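Local structure of xylan esterase 1 (Thermoanaerobacterium sp. 'JW/SL YS485', 3FCY) at residues Ala218-Ser229 with Leu282-Cys293. The protein probably removes acetyl groups from xylan and from cephalosporin C, as an alpha/beta-hydrolase esterase of family CE7 with a bound calcium ion. Sequence-based numbering, arbitrary orientation.
Sequences AALEPRVRKVVS and LAKRIKGDVLMC
Asp289 holds two cations through one oxygen: OD2 accepts from Arg225 NH1 at 2.9 Å and pairs with Lys226 NZ in a salt bridge whose very short length is doubtful. Arg225 runs alongside Asp289, its guanidinium 85° to the carboxylate, so NH1, with OD2 near its own plane, meets that oxygen from above the carboxylate. Lys226 comes across the aspartate instead; its chain, turned about CB-CG (chi2 -63°), brings CD to 3.9 Å from Asp289 CB. NZ also pairs with Glu343, a calcium ligand, and lies in a cation-pi contact with Phe340, linking this salt-bridge network to the metal site. An asparagine in place of Asp289 would probably leave Arg225 and Lys226 without the negative charge they share. From these residues on, 226-229 and 289-293 run parallel with their axes 15° apart, in neighbouring strands of the central sheet of the alpha/beta-hydrolase fold. Val227 bonds through both its backbone N and its O: N to Asp289 O and O to Leu291 N, the latter at 2.8 Å; Ser229 N then reaches Leu291 O. On the face of the sheet bearing Val227 and Ser229, Val290 CG2, beside its own backbone N, packs on Val227 CB, and Met292 CG lies 3.7 Å from Ser229 CB. Where helix 209-220 ends, Ala219 CB rests against Leu282 CB and Ile286 CG1, the latter 3.9 Å away, while Ile286 CG2 touches Ala218 CB. Arg285 lays CB against Ala219 O, 3.4 Å away, and extends to a salt bridge with Asp51; one water joins its NH1 to that carbonyl, and another bridges Ala218 O and Lys287 N.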
# COMPACT_ATOMS: atom_id res chain seq x y z
N ALA A 218 23.77 -30.86 -3.54
CA ALA A 218 23.94 -32.08 -2.76
C ALA A 218 23.29 -33.27 -3.47
O ALA A 218 23.61 -34.43 -3.19
CB ALA A 218 23.35 -31.91 -1.37
N ALA A 219 22.37 -32.98 -4.38
CA ALA A 219 21.68 -34.03 -5.12
C ALA A 219 22.51 -34.50 -6.31
O ALA A 219 22.60 -35.70 -6.59
CB ALA A 219 20.32 -33.53 -5.60
N LEU A 220 23.13 -33.54 -7.00
CA LEU A 220 23.94 -33.84 -8.18
C LEU A 220 25.37 -34.25 -7.84
O LEU A 220 26.07 -34.83 -8.68
CB LEU A 220 23.91 -32.64 -9.12
CG LEU A 220 22.52 -32.40 -9.73
CD1 LEU A 220 22.47 -31.04 -10.42
CD2 LEU A 220 22.18 -33.53 -10.70
N GLU A 221 25.80 -33.95 -6.62
CA GLU A 221 27.13 -34.34 -6.14
C GLU A 221 26.88 -34.99 -4.78
O GLU A 221 27.09 -34.38 -3.74
CB GLU A 221 28.06 -33.14 -5.99
CG GLU A 221 29.40 -33.49 -5.34
CD GLU A 221 30.06 -34.72 -5.97
OE1 GLU A 221 30.73 -34.58 -7.02
OE2 GLU A 221 29.90 -35.83 -5.42
N PRO A 222 26.43 -36.26 -4.79
CA PRO A 222 26.12 -37.07 -3.61
C PRO A 222 27.22 -37.14 -2.55
O PRO A 222 26.96 -37.53 -1.41
CB PRO A 222 25.81 -38.45 -4.20
CG PRO A 222 25.31 -38.13 -5.58
CD PRO A 222 26.27 -37.06 -6.02
N ARG A 223 28.44 -36.77 -2.92
CA ARG A 223 29.54 -36.80 -1.97
C ARG A 223 29.39 -35.72 -0.91
O ARG A 223 29.98 -35.82 0.17
CB ARG A 223 30.89 -36.65 -2.69
CG ARG A 223 31.34 -37.90 -3.46
CD ARG A 223 32.74 -37.73 -4.05
NE ARG A 223 32.76 -36.72 -5.11
CZ ARG A 223 33.87 -36.16 -5.60
NH1 ARG A 223 35.06 -36.51 -5.13
NH2 ARG A 223 33.78 -35.25 -6.56
N VAL A 224 28.61 -34.68 -1.21
CA VAL A 224 28.39 -33.60 -0.24
C VAL A 224 27.84 -34.23 1.04
O VAL A 224 26.85 -34.94 1.01
CB VAL A 224 27.40 -32.56 -0.79
CG1 VAL A 224 26.96 -31.62 0.32
CG2 VAL A 224 28.05 -31.79 -1.92
N ARG A 225 28.50 -33.92 2.15
CA ARG A 225 28.16 -34.49 3.46
C ARG A 225 27.09 -33.79 4.31
O ARG A 225 26.32 -34.46 5.02
CB ARG A 225 29.45 -34.62 4.28
CG ARG A 225 29.34 -35.52 5.50
CD ARG A 225 29.10 -36.97 5.09
NE ARG A 225 29.03 -37.83 6.26
CZ ARG A 225 28.05 -37.80 7.16
NH1 ARG A 225 27.05 -36.95 7.02
NH2 ARG A 225 28.09 -38.62 8.20
N LYS A 226 27.04 -32.46 4.26
CA LYS A 226 26.06 -31.68 5.03
C LYS A 226 25.30 -30.69 4.15
O LYS A 226 25.88 -30.11 3.23
CB LYS A 226 26.74 -30.91 6.17
CG LYS A 226 27.27 -31.76 7.32
CD LYS A 226 26.17 -32.51 8.05
CE LYS A 226 26.76 -33.27 9.24
NZ LYS A 226 25.78 -34.15 9.93
N VAL A 227 24.03 -30.48 4.46
CA VAL A 227 23.20 -29.57 3.68
C VAL A 227 22.30 -28.69 4.54
O VAL A 227 21.48 -29.19 5.31
CB VAL A 227 22.28 -30.33 2.70
CG1 VAL A 227 21.61 -29.36 1.75
CG2 VAL A 227 23.08 -31.38 1.94
N VAL A 228 22.45 -27.37 4.42
CA VAL A 228 21.60 -26.45 5.15
C VAL A 228 20.80 -25.69 4.09
O VAL A 228 21.37 -24.95 3.28
CB VAL A 228 22.40 -25.45 6.02
CG1 VAL A 228 21.45 -24.43 6.64
CG2 VAL A 228 23.14 -26.21 7.13
N SER A 229 19.49 -25.91 4.10
CA SER A 229 18.60 -25.27 3.14
C SER A 229 17.54 -24.45 3.87
O SER A 229 16.62 -24.99 4.49
CB SER A 229 17.93 -26.34 2.27
OG SER A 229 17.14 -25.76 1.26
N LEU A 282 14.79 -33.56 -7.35
CA LEU A 282 16.19 -33.96 -7.20
C LEU A 282 16.46 -34.42 -5.77
O LEU A 282 17.38 -35.20 -5.53
CB LEU A 282 17.11 -32.77 -7.52
CG LEU A 282 17.31 -32.35 -8.98
CD1 LEU A 282 18.09 -31.04 -9.05
CD2 LEU A 282 18.05 -33.46 -9.71
N ALA A 283 15.65 -33.94 -4.84
CA ALA A 283 15.79 -34.24 -3.43
C ALA A 283 16.07 -35.70 -3.06
O ALA A 283 16.81 -35.96 -2.12
CB ALA A 283 14.56 -33.75 -2.68
N LYS A 284 15.48 -36.64 -3.80
CA LYS A 284 15.67 -38.05 -3.49
C LYS A 284 17.11 -38.54 -3.66
O LYS A 284 17.47 -39.60 -3.15
CB LYS A 284 14.74 -38.91 -4.35
CG LYS A 284 15.12 -38.98 -5.81
CD LYS A 284 14.13 -39.82 -6.60
CE LYS A 284 14.52 -39.89 -8.07
NZ LYS A 284 14.60 -38.53 -8.69
N ARG A 285 17.93 -37.77 -4.36
CA ARG A 285 19.32 -38.16 -4.61
C ARG A 285 20.30 -37.77 -3.51
O ARG A 285 21.40 -38.32 -3.44
CB ARG A 285 19.82 -37.55 -5.92
CG ARG A 285 19.04 -37.97 -7.14
CD ARG A 285 19.72 -37.45 -8.38
NE ARG A 285 19.11 -38.01 -9.58
CZ ARG A 285 19.75 -38.17 -10.73
NH1 ARG A 285 21.02 -37.81 -10.84
NH2 ARG A 285 19.12 -38.71 -11.76
N ILE A 286 19.91 -36.82 -2.68
CA ILE A 286 20.77 -36.34 -1.61
C ILE A 286 21.17 -37.46 -0.65
O ILE A 286 20.34 -38.28 -0.26
CB ILE A 286 20.07 -35.21 -0.83
CG1 ILE A 286 19.75 -34.06 -1.80
CG2 ILE A 286 20.94 -34.74 0.33
CD1 ILE A 286 19.02 -32.89 -1.18
N LYS A 287 22.45 -37.49 -0.29
CA LYS A 287 22.98 -38.51 0.61
C LYS A 287 23.43 -37.89 1.93
O LYS A 287 23.39 -38.53 2.98
CB LYS A 287 24.17 -39.23 -0.03
CG LYS A 287 23.94 -39.69 -1.46
CD LYS A 287 22.84 -40.73 -1.57
CE LYS A 287 23.29 -42.07 -0.99
NZ LYS A 287 22.24 -43.12 -1.15
N GLY A 288 23.86 -36.63 1.87
CA GLY A 288 24.32 -35.96 3.07
C GLY A 288 23.19 -35.68 4.05
O GLY A 288 22.02 -35.84 3.71
N ASP A 289 23.55 -35.27 5.26
CA ASP A 289 22.55 -34.94 6.27
C ASP A 289 21.97 -33.57 5.93
O ASP A 289 22.70 -32.68 5.48
CB ASP A 289 23.17 -34.90 7.67
CG ASP A 289 23.87 -36.21 8.04
OD1 ASP A 289 23.39 -37.28 7.62
OD2 ASP A 289 24.89 -36.15 8.76
N VAL A 290 20.68 -33.40 6.16
CA VAL A 290 20.02 -32.14 5.84
C VAL A 290 19.35 -31.46 7.03
O VAL A 290 18.74 -32.10 7.88
CB VAL A 290 18.94 -32.37 4.76
CG1 VAL A 290 18.30 -31.03 4.36
CG2 VAL A 290 19.55 -33.05 3.54
N LEU A 291 19.50 -30.14 7.09
CA LEU A 291 18.88 -29.33 8.13
C LEU A 291 18.21 -28.19 7.38
O LEU A 291 18.87 -27.43 6.66
CB LEU A 291 19.90 -28.75 9.11
CG LEU A 291 19.31 -27.75 10.12
CD1 LEU A 291 18.29 -28.46 11.01
CD2 LEU A 291 20.42 -27.13 10.97
N MET A 292 16.89 -28.06 7.53
CA MET A 292 16.15 -27.01 6.85
C MET A 292 15.35 -26.18 7.84
O MET A 292 15.20 -26.56 9.00
CB MET A 292 15.20 -27.63 5.82
CG MET A 292 15.89 -28.33 4.65
SD MET A 292 14.72 -29.13 3.50
CE MET A 292 13.70 -27.74 3.08
N CYS A 293 14.86 -25.03 7.38
CA CYS A 293 14.03 -24.18 8.22
C CYS A 293 12.93 -23.62 7.34
O CYS A 293 13.11 -23.45 6.13
CB CYS A 293 14.85 -23.05 8.87
SG CYS A 293 15.54 -21.82 7.76
O HOH W 1 24.37 -35.32 -0.74
O HOH W 2 23.36 -37.58 -8.53